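Local coordinates for protein cytochrome c552 (Thermochromatium tepidum, PDB 5ZE8) that probably carries electrons as a low-potential, penta-heme c-type cytochrome of a thermophilic purple sulfur photosynthetic bacterium, at residues A311-A316 with D375-P380; K245-G250 with L307-M312; E35-V40 with N126-H131. All coordinates share one frame; numbering follows the deposited sequence.

Contact 1 (A311-A316 with D375-P380); sequences AMPTGA and DTRLQP. With HEC (heme c), chain F.
Arg377 lays one face of its guanidinium on the methyl group of Ala311, whose CB stands 3.5 Å from the guanidinium plane, off toward the rim. From there NH1 donates to Pro313 O (3.1 Å, 156° at the hydrogen), tilted out of the carbonyl plane. The aliphatic part of Arg377 slants across Pro313 at its CD, with CG 3.8 Å away; the cis peptide before Pro313 bends the chain here. Asp375 meets the guanidinium at its edge, in plane, and fixes its rotation, gripped side-on by NE and NH2, one nitrogen to each carboxylate oxygen. Its OD1 also takes the backbone N of Arg377, an Asx turn. NH1 has a second partner in Glu246. Between these two loops lies a single antiparallel beta bridge, the hydrogen-bonded pair Met312 and Leu378, with Met312 N to Leu378 O at 2.8 Å and Leu378 N to Met312 O at 3.0 Å. The two side chains run alongside each other, CG of Met312 4.1 Å from CD1 of Leu378. Met312 then bends at chi2 (50°), which carries SD away, to 3.7 Å from the heme propionate oxygen O2D. Thr314 sets CG2 3.6 Å from the heme carbon CBA, its OG1 bonding Glu246.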
# COMPACT_ATOMS: atom_id res chain seq x y z
N ALA A 311 0.35 -11.14 -2.42
CA ALA A 311 -0.58 -11.60 -1.38
C ALA A 311 -1.76 -10.64 -1.15
O ALA A 311 -1.76 -9.45 -1.55
CB ALA A 311 0.12 -11.85 -0.06
N MET A 312 -2.79 -11.18 -0.51
CA MET A 312 -3.90 -10.38 -0.11
C MET A 312 -4.12 -10.62 1.38
O MET A 312 -4.55 -11.71 1.72
CB MET A 312 -5.17 -10.68 -0.88
CG MET A 312 -6.43 -10.03 -0.37
SD MET A 312 -6.37 -8.27 -0.06
CE MET A 312 -8.08 -7.87 0.40
N PRO A 313 -3.83 -9.67 2.26
CA PRO A 313 -3.37 -8.34 1.99
C PRO A 313 -1.86 -8.21 1.96
O PRO A 313 -1.13 -8.65 2.89
CB PRO A 313 -3.95 -7.55 3.18
CG PRO A 313 -3.88 -8.57 4.33
CD PRO A 313 -4.16 -9.86 3.69
N THR A 314 -1.35 -7.53 0.95
CA THR A 314 0.08 -7.26 0.87
C THR A 314 0.46 -6.00 1.66
O THR A 314 -0.38 -5.25 2.13
CB THR A 314 0.53 -7.14 -0.60
OG1 THR A 314 1.95 -7.36 -0.69
CG2 THR A 314 0.10 -5.82 -1.24
N GLY A 315 1.76 -5.75 1.73
CA GLY A 315 2.35 -4.55 2.30
C GLY A 315 2.58 -4.60 3.81
O GLY A 315 3.31 -5.46 4.27
N ALA A 316 2.09 -3.60 4.52
CA ALA A 316 2.36 -3.49 5.94
C ALA A 316 1.98 -4.74 6.68
O ALA A 316 1.01 -5.44 6.36
CB ALA A 316 1.61 -2.29 6.51
N ASP A 375 1.96 -17.33 8.23
CA ASP A 375 1.36 -16.44 7.23
C ASP A 375 0.19 -17.11 6.66
O ASP A 375 0.31 -18.06 5.82
CB ASP A 375 2.34 -16.16 6.09
CG ASP A 375 1.86 -15.14 5.11
OD1 ASP A 375 0.75 -14.66 5.24
OD2 ASP A 375 2.60 -14.86 4.11
N THR A 376 -0.98 -16.61 7.04
CA THR A 376 -2.23 -17.19 6.56
C THR A 376 -2.93 -16.30 5.55
O THR A 376 -4.08 -16.53 5.17
CB THR A 376 -3.20 -17.42 7.70
OG1 THR A 376 -3.48 -16.24 8.39
CG2 THR A 376 -2.60 -18.40 8.71
N ARG A 377 -2.20 -15.23 5.11
CA ARG A 377 -2.78 -14.36 4.09
C ARG A 377 -3.05 -15.18 2.80
O ARG A 377 -2.50 -16.24 2.58
CB ARG A 377 -1.85 -13.18 3.82
CG ARG A 377 -1.54 -12.29 5.05
CD ARG A 377 -0.44 -11.30 4.80
NE ARG A 377 0.73 -11.95 4.28
CZ ARG A 377 1.60 -11.48 3.36
NH1 ARG A 377 1.50 -10.26 2.83
NH2 ARG A 377 2.58 -12.23 2.97
N LEU A 378 -3.94 -14.66 1.95
CA LEU A 378 -4.11 -15.29 0.69
C LEU A 378 -2.86 -15.07 -0.12
O LEU A 378 -2.43 -13.91 -0.29
CB LEU A 378 -5.30 -14.73 -0.06
CG LEU A 378 -6.69 -14.80 0.62
CD1 LEU A 378 -7.70 -13.89 -0.06
CD2 LEU A 378 -7.13 -16.25 0.61
N GLN A 379 -2.36 -16.14 -0.73
CA GLN A 379 -1.18 -16.10 -1.52
C GLN A 379 -1.47 -15.58 -2.90
O GLN A 379 -2.63 -15.49 -3.29
CB GLN A 379 -0.49 -17.47 -1.52
CG GLN A 379 0.02 -17.84 -0.10
CD GLN A 379 1.02 -16.81 0.56
OE1 GLN A 379 0.86 -16.38 1.75
NE2 GLN A 379 2.01 -16.38 -0.20
N PRO A 380 -0.40 -15.18 -3.64
CA PRO A 380 -0.71 -14.63 -4.97
C PRO A 380 -1.61 -15.55 -5.76
O PRO A 380 -1.33 -16.74 -5.84
CB PRO A 380 0.66 -14.55 -5.61
CG PRO A 380 1.60 -14.34 -4.51
CD PRO A 380 1.03 -15.14 -3.36
FE HEC F . -1.37 -4.19 -5.98
CHA HEC F . -3.36 -3.54 -3.38
CHB HEC F . 1.26 -2.62 -4.46
CHC HEC F . 0.71 -5.06 -8.58
CHD HEC F . -4.08 -5.33 -7.75
NA HEC F . -1.06 -3.27 -4.25
C1A HEC F . -2.04 -3.15 -3.24
C2A HEC F . -1.49 -2.46 -2.12
C3A HEC F . -0.20 -2.19 -2.47
C4A HEC F . 0.07 -2.69 -3.77
CMA HEC F . 0.88 -1.50 -1.62
CAA HEC F . -2.21 -2.17 -0.77
CBA HEC F . -2.13 -3.37 0.17
CGA HEC F . -2.79 -3.18 1.51
O1A HEC F . -2.20 -2.56 2.43
O2A HEC F . -3.96 -3.65 1.66
NB HEC F . 0.59 -3.90 -6.46
C1B HEC F . 1.45 -3.17 -5.70
C2B HEC F . 2.73 -3.14 -6.32
C3B HEC F . 2.65 -3.85 -7.52
C4B HEC F . 1.25 -4.34 -7.55
CMB HEC F . 4.01 -2.49 -5.78
CAB HEC F . 3.67 -4.26 -8.50
CBB HEC F . 4.77 -4.95 -7.98
NC HEC F . -1.63 -5.04 -7.81
C1C HEC F . -0.63 -5.33 -8.68
C2C HEC F . -1.25 -5.78 -9.90
C3C HEC F . -2.61 -5.83 -9.72
C4C HEC F . -2.84 -5.40 -8.36
CMC HEC F . -0.50 -6.08 -11.19
CAC HEC F . -3.74 -6.26 -10.64
CBC HEC F . -3.65 -7.53 -11.24
ND HEC F . -3.26 -4.44 -5.60
C1D HEC F . -4.28 -4.84 -6.46
C2D HEC F . -5.61 -4.72 -5.82
C3D HEC F . -5.44 -4.25 -4.57
C4D HEC F . -3.96 -4.09 -4.50
CMD HEC F . -6.89 -5.11 -6.47
CAD HEC F . -6.45 -3.93 -3.51
CBD HEC F . -6.24 -4.75 -2.26
CGD HEC F . -5.71 -4.01 -1.05
O1D HEC F . -5.74 -2.79 -0.98
O2D HEC F . -5.28 -4.73 -0.15

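Contact 2 (K245-G250 with L307-M312); sequences KEFIAG and LQPHAM. With HEC (heme c), chain F.
Phe247, on helix 243-250, brings its backbone to within 4.8 Å of His310, CA to CA, and aims its CA-H almost straight at Pro309 O. The loop it meets carries one axial ligand of a bis-histidine heme c: His310 NE2 binds the iron at 2.1 Å, and His260, which ends a C-x-x-C-H motif, supplies the other nitrogen. The imidazole is fixed in rotation from its far side, where ND1 donates to Ala311 O (2.9 Å) close to the ring plane. Having CG in the hindered place between the backbone N and carbonyl carbon (chi1 45°) brings the ring back over its own chain for that bond. Glu246 reaches in from the helix, and OE1 accepts from Ala311 N at 2.9 Å, met from well above the carboxylate plane; its CD rests 3.5 Å from Ala311 CB. With Thr314 and Arg377 as further partners, both oxygens of this buried carboxylate are engaged. Pro309 packs between Phe247 and the porphyrin, its CG 3.7 Å from Phe247 CE2 and 3.4 Å from the heme carbon C2C. Gln308 lies with CG near the pyrrole carbon C2D; its NE2 makes a weak bond to Met312 SD as well as a hydrogen bond to Ser284 O. A water closes the seam, donating to both Phe247 O and Pro309 O, each at 2.7 Å.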
# COMPACT_ATOMS: atom_id res chain seq x y z
N LYS A 245 8.74 -10.05 -3.02
CA LYS A 245 8.98 -11.47 -2.96
C LYS A 245 7.69 -12.14 -3.28
O LYS A 245 7.70 -13.21 -3.92
CB LYS A 245 9.47 -11.86 -1.55
CG LYS A 245 9.87 -13.33 -1.29
CD LYS A 245 10.56 -13.55 0.09
CE LYS A 245 11.38 -12.35 0.56
NZ LYS A 245 12.18 -12.63 1.76
N GLU A 246 6.55 -11.60 -2.84
CA GLU A 246 5.29 -12.26 -3.20
C GLU A 246 5.07 -12.25 -4.71
O GLU A 246 4.75 -13.29 -5.33
CB GLU A 246 4.09 -11.58 -2.53
CG GLU A 246 4.13 -11.62 -0.99
CD GLU A 246 3.36 -10.51 -0.32
OE1 GLU A 246 2.58 -9.83 -1.02
OE2 GLU A 246 3.51 -10.33 0.94
N PHE A 247 5.31 -11.09 -5.29
CA PHE A 247 5.14 -10.88 -6.74
C PHE A 247 6.05 -11.83 -7.55
O PHE A 247 5.59 -12.46 -8.49
CB PHE A 247 5.36 -9.39 -7.12
CG PHE A 247 4.96 -9.12 -8.53
CD1 PHE A 247 5.84 -9.46 -9.53
CD2 PHE A 247 3.70 -8.71 -8.84
CE1 PHE A 247 5.47 -9.31 -10.86
CE2 PHE A 247 3.32 -8.54 -10.18
CZ PHE A 247 4.20 -8.85 -11.16
N ILE A 248 7.30 -12.01 -7.13
CA ILE A 248 8.16 -13.05 -7.72
C ILE A 248 7.59 -14.44 -7.60
O ILE A 248 7.47 -15.18 -8.62
CB ILE A 248 9.57 -13.00 -7.14
CG1 ILE A 248 10.25 -11.71 -7.69
CG2 ILE A 248 10.35 -14.27 -7.48
CD1 ILE A 248 11.59 -11.39 -7.08
N ALA A 249 7.23 -14.83 -6.38
CA ALA A 249 6.79 -16.17 -6.18
C ALA A 249 5.61 -16.52 -7.04
O ALA A 249 5.53 -17.67 -7.51
CB ALA A 249 6.45 -16.42 -4.69
N GLY A 250 4.69 -15.54 -7.24
CA GLY A 250 3.44 -15.80 -7.88
C GLY A 250 3.57 -15.91 -9.38
O GLY A 250 2.65 -16.28 -10.03
N LEU A 307 -7.56 -11.99 -6.51
CA LEU A 307 -7.37 -11.52 -7.89
C LEU A 307 -6.00 -10.87 -8.11
O LEU A 307 -5.71 -10.41 -9.27
CB LEU A 307 -8.45 -10.50 -8.26
CG LEU A 307 -9.83 -11.17 -8.42
CD1 LEU A 307 -10.93 -10.11 -8.41
CD2 LEU A 307 -9.88 -12.18 -9.58
N GLN A 308 -5.15 -10.76 -7.08
CA GLN A 308 -3.91 -9.99 -7.14
C GLN A 308 -2.72 -10.90 -7.39
O GLN A 308 -2.73 -12.09 -6.98
CB GLN A 308 -3.74 -9.26 -5.79
CG GLN A 308 -4.96 -8.41 -5.43
CD GLN A 308 -5.11 -8.25 -3.92
OE1 GLN A 308 -4.11 -8.02 -3.18
NE2 GLN A 308 -6.32 -8.38 -3.46
N PRO A 309 -1.60 -10.40 -7.92
CA PRO A 309 -0.40 -11.15 -8.15
C PRO A 309 0.57 -11.09 -6.95
O PRO A 309 1.66 -11.59 -7.00
CB PRO A 309 0.20 -10.39 -9.34
CG PRO A 309 -0.19 -8.96 -9.13
CD PRO A 309 -1.58 -9.07 -8.57
N HIS A 310 0.19 -10.31 -5.92
CA HIS A 310 0.86 -10.28 -4.63
C HIS A 310 -0.11 -10.92 -3.64
O HIS A 310 -1.24 -11.21 -3.99
CB HIS A 310 1.27 -8.85 -4.22
CG HIS A 310 0.21 -7.78 -4.44
ND1 HIS A 310 -1.03 -7.73 -3.81
CD2 HIS A 310 0.26 -6.67 -5.23
CE1 HIS A 310 -1.68 -6.64 -4.22
NE2 HIS A 310 -0.91 -5.98 -5.08
N ALA A 311 0.35 -11.14 -2.42
CA ALA A 311 -0.58 -11.60 -1.38
C ALA A 311 -1.76 -10.64 -1.15
O ALA A 311 -1.76 -9.45 -1.55
CB ALA A 311 0.12 -11.85 -0.06
N MET A 312 -2.79 -11.18 -0.51
CA MET A 312 -3.90 -10.38 -0.11
C MET A 312 -4.12 -10.62 1.38
O MET A 312 -4.55 -11.71 1.72
CB MET A 312 -5.17 -10.68 -0.88
CG MET A 312 -6.43 -10.03 -0.37
SD MET A 312 -6.37 -8.27 -0.06
CE MET A 312 -8.08 -7.87 0.40
FE HEC F . -1.37 -4.19 -5.98
CHA HEC F . -3.36 -3.54 -3.38
CHB HEC F . 1.26 -2.62 -4.46
CHC HEC F . 0.71 -5.06 -8.58
CHD HEC F . -4.08 -5.33 -7.75
NA HEC F . -1.06 -3.27 -4.25
C1A HEC F . -2.04 -3.15 -3.24
C2A HEC F . -1.49 -2.46 -2.12
C3A HEC F . -0.20 -2.19 -2.47
C4A HEC F . 0.07 -2.69 -3.77
CMA HEC F . 0.88 -1.50 -1.62
CAA HEC F . -2.21 -2.17 -0.77
CBA HEC F . -2.13 -3.37 0.17
CGA HEC F . -2.79 -3.18 1.51
O1A HEC F . -2.20 -2.56 2.43
O2A HEC F . -3.96 -3.65 1.66
NB HEC F . 0.59 -3.90 -6.46
C1B HEC F . 1.45 -3.17 -5.70
C2B HEC F . 2.73 -3.14 -6.32
C3B HEC F . 2.65 -3.85 -7.52
C4B HEC F . 1.25 -4.34 -7.55
CMB HEC F . 4.01 -2.49 -5.78
CAB HEC F . 3.67 -4.26 -8.50
CBB HEC F . 4.77 -4.95 -7.98
NC HEC F . -1.63 -5.04 -7.81
C1C HEC F . -0.63 -5.33 -8.68
C2C HEC F . -1.25 -5.78 -9.90
C3C HEC F . -2.61 -5.83 -9.72
C4C HEC F . -2.84 -5.40 -8.36
CMC HEC F . -0.50 -6.08 -11.19
CAC HEC F . -3.74 -6.26 -10.64
CBC HEC F . -3.65 -7.53 -11.24
ND HEC F . -3.26 -4.44 -5.60
C1D HEC F . -4.28 -4.84 -6.46
C2D HEC F . -5.61 -4.72 -5.82
C3D HEC F . -5.44 -4.25 -4.57
C4D HEC F . -3.96 -4.09 -4.50
CMD HEC F . -6.89 -5.11 -6.47
CAD HEC F . -6.45 -3.93 -3.51
CBD HEC F . -6.24 -4.75 -2.26
CGD HEC F . -5.71 -4.01 -1.05
O1D HEC F . -5.74 -2.79 -0.98
O2D HEC F . -5.28 -4.73 -0.15
O HOH W 1 2.92 -12.84 -9.01

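Contact 3 (E35-V40 with N126-H131); sequences EPIHRV and NCVACH. With HEC (heme c), chain D.
Asn126 turns its flat amide toward Val40 through a water, which accepts from ND2 (2.9 Å) and donates to the carbonyl oxygens of both Val40 and His38. OD1 of the same amide takes Ala129 N from almost straight ahead of the carbonyl, the N-cap bond that starts helix 127-131. The imidazole of His131 has Cys127 O and the heme meso carbon CHA at its edge, in plane. The direct contact is made by Val128. Having CG1 trans to its own carbonyl carbon (chi1 -60°), Val128 straddles Ile37 O with its two methyls: CG1 sits 3.4 Å from that oxygen and 3.8 Å from Ile37 CD1, while CG2 lies 3.5 Å from His38 O. Val40 adds to the same methyl as Ile37 CD1, its CB 4.3 Å from Val128 CG1. The 3-10 segment 37-39, near the start of the modelled chain, packs against the Val128 side of the helix. That helix is a classical C-x-x-C-H heme-binding motif: Cys127 SG and Cys130 SG are joined by thioether bonds to CAB and CAC, the former vinyl carbons, and His131 NE2 binds the iron at 2.1 Å opposite His270. Gln160 O takes the ND1 proton of His131 and so orients the ring. Trimmed to an alanine here, the side chain of Val128 would probably leave a gap beside Ile37 CD1 and Val40 and uncover the carbonyls of Ile37 and His38. A second water bridges Val40 O to Val128 N, the latter at 3.1 Å.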
# COMPACT_ATOMS: atom_id res chain seq x y z
N GLU A 35 14.79 26.03 -6.27
CA GLU A 35 15.49 25.91 -7.61
C GLU A 35 15.69 24.48 -8.13
O GLU A 35 15.48 24.28 -9.36
CB GLU A 35 16.82 26.72 -7.66
CG GLU A 35 16.86 27.82 -8.73
CD GLU A 35 17.95 28.88 -8.49
OE1 GLU A 35 17.97 29.50 -7.39
OE2 GLU A 35 18.77 29.11 -9.41
N PRO A 36 16.10 23.49 -7.24
CA PRO A 36 16.24 22.15 -7.82
C PRO A 36 14.86 21.60 -7.95
O PRO A 36 13.97 21.96 -7.16
CB PRO A 36 17.01 21.38 -6.79
CG PRO A 36 16.65 21.98 -5.50
CD PRO A 36 16.35 23.44 -5.79
N ILE A 37 14.74 20.76 -8.96
CA ILE A 37 13.47 20.18 -9.32
C ILE A 37 12.78 19.45 -8.18
O ILE A 37 11.58 19.49 -8.06
CB ILE A 37 13.64 19.32 -10.60
CG1 ILE A 37 12.33 18.67 -11.04
CG2 ILE A 37 14.56 18.16 -10.35
CD1 ILE A 37 11.27 19.68 -11.33
N HIS A 38 13.54 18.78 -7.33
CA HIS A 38 12.91 18.00 -6.23
C HIS A 38 12.30 18.84 -5.17
O HIS A 38 11.60 18.32 -4.28
CB HIS A 38 13.87 16.98 -5.61
CG HIS A 38 14.96 17.54 -4.76
ND1 HIS A 38 16.16 17.94 -5.31
CD2 HIS A 38 15.07 17.73 -3.43
CE1 HIS A 38 16.95 18.37 -4.34
NE2 HIS A 38 16.31 18.25 -3.19
N ARG A 39 12.55 20.18 -5.22
CA ARG A 39 11.87 21.05 -4.24
C ARG A 39 10.74 21.87 -4.89
O ARG A 39 10.14 22.77 -4.22
CB ARG A 39 12.91 21.98 -3.54
CG ARG A 39 13.60 21.38 -2.31
CD ARG A 39 14.36 22.45 -1.48
NE ARG A 39 15.72 21.94 -1.19
CZ ARG A 39 16.89 22.48 -1.53
NH1 ARG A 39 17.03 23.69 -2.14
NH2 ARG A 39 17.99 21.82 -1.19
N VAL A 40 10.40 21.57 -6.13
CA VAL A 40 9.23 22.16 -6.82
C VAL A 40 7.92 21.57 -6.30
O VAL A 40 7.70 20.32 -6.32
CB VAL A 40 9.33 21.98 -8.33
CG1 VAL A 40 8.02 22.47 -8.99
CG2 VAL A 40 10.47 22.77 -8.87
N ASN A 126 5.48 12.92 -3.77
CA ASN A 126 4.86 13.93 -4.61
C ASN A 126 5.29 13.83 -6.06
O ASN A 126 6.01 12.89 -6.42
CB ASN A 126 5.05 15.29 -4.00
CG ASN A 126 6.40 15.86 -4.15
OD1 ASN A 126 7.31 15.19 -4.64
ND2 ASN A 126 6.56 17.17 -3.74
N CYS A 127 4.81 14.75 -6.92
CA CYS A 127 5.09 14.63 -8.36
C CYS A 127 6.53 14.48 -8.63
O CYS A 127 6.94 13.55 -9.33
CB CYS A 127 4.52 15.80 -9.20
SG CYS A 127 2.91 16.46 -8.69
N VAL A 128 7.35 15.39 -8.11
CA VAL A 128 8.75 15.36 -8.43
C VAL A 128 9.52 14.21 -7.72
O VAL A 128 10.54 13.75 -8.26
CB VAL A 128 9.46 16.72 -8.21
CG1 VAL A 128 8.81 17.77 -9.08
CG2 VAL A 128 9.43 17.06 -6.76
N ALA A 129 9.01 13.72 -6.59
CA ALA A 129 9.65 12.56 -5.97
C ALA A 129 9.59 11.38 -6.88
O ALA A 129 10.60 10.75 -7.10
CB ALA A 129 9.04 12.24 -4.62
N CYS A 130 8.43 11.09 -7.42
CA CYS A 130 8.37 9.97 -8.33
C CYS A 130 9.01 10.30 -9.68
O CYS A 130 9.68 9.42 -10.27
CB CYS A 130 6.93 9.58 -8.59
SG CYS A 130 6.30 8.52 -7.30
N HIS A 131 8.78 11.52 -10.18
CA HIS A 131 9.22 11.83 -11.52
C HIS A 131 10.68 12.25 -11.66
O HIS A 131 11.10 12.62 -12.74
CB HIS A 131 8.26 12.84 -12.26
CG HIS A 131 6.97 12.21 -12.65
ND1 HIS A 131 6.85 11.45 -13.82
CD2 HIS A 131 5.74 12.16 -12.03
CE1 HIS A 131 5.60 10.97 -13.85
NE2 HIS A 131 4.91 11.39 -12.81
FE HEC D . 2.96 10.83 -12.51
CHA HEC D . 2.67 9.27 -15.61
CHB HEC D . 2.25 13.80 -13.93
CHC HEC D . 2.62 12.24 -9.34
CHD HEC D . 4.30 8.03 -11.19
NA HEC D . 2.53 11.41 -14.36
C1A HEC D . 2.43 10.64 -15.49
C2A HEC D . 1.97 11.45 -16.58
C3A HEC D . 1.87 12.76 -16.11
C4A HEC D . 2.22 12.70 -14.75
CMA HEC D . 1.43 14.03 -16.83
CAA HEC D . 1.60 10.89 -17.97
CBA HEC D . 0.12 10.51 -17.88
CGA HEC D . -0.39 9.97 -19.20
O1A HEC D . -0.07 10.53 -20.29
O2A HEC D . -1.26 9.08 -19.20
NB HEC D . 2.53 12.67 -11.76
C1B HEC D . 2.33 13.72 -12.54
C2B HEC D . 2.05 14.86 -11.68
C3B HEC D . 2.10 14.44 -10.40
C4B HEC D . 2.45 13.05 -10.45
CMB HEC D . 1.67 16.24 -12.17
CAB HEC D . 1.75 15.09 -9.13
CBB HEC D . 0.49 15.68 -9.03
NC HEC D . 3.37 10.25 -10.65
C1C HEC D . 3.13 10.91 -9.45
C2C HEC D . 3.53 10.13 -8.35
C3C HEC D . 4.09 8.95 -8.84
C4C HEC D . 3.95 9.03 -10.29
CMC HEC D . 3.48 10.62 -6.92
CAC HEC D . 4.66 7.81 -8.05
CBC HEC D . 3.90 7.22 -6.98
ND HEC D . 3.38 9.06 -13.23
C1D HEC D . 3.96 8.02 -12.53
C2D HEC D . 4.14 6.81 -13.38
C3D HEC D . 3.68 7.17 -14.60
C4D HEC D . 3.19 8.58 -14.53
CMD HEC D . 4.84 5.55 -13.01
CAD HEC D . 3.67 6.30 -15.82
CBD HEC D . 2.43 5.40 -15.85
CGD HEC D . 2.64 4.26 -16.84
O1D HEC D . 2.64 3.07 -16.47
O2D HEC D . 2.69 4.52 -18.02
O HOH W 2 8.80 18.94 -4.06
O HOH W 3 6.00 17.93 -7.00

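In the fold
Contacts 1 and 2 adjoin, their centres 8 Å apart. They share Ala311 and Met312, on the loop between strands 297-306 and 320-328, and both touch the chain F heme. Glu246 of contact 2 ties them together: OE1 lies 2.6 Å from Thr314 OG1 and OE2 2.8 Å from Arg377 NH1, so helix 243-250 and the loop at 375-380 meet around the heme ligand loop. Pro380 adds packing, CB on Pro309 O at 3.4 Å. Contact 3 closes earlier in the chain, at another heme; its nearest atoms are about 17 Å from contact 1 and about 16 Å from contact 2. FE of HEC (chain F) and FE of HEC (chain D) are 16.9 Å apart.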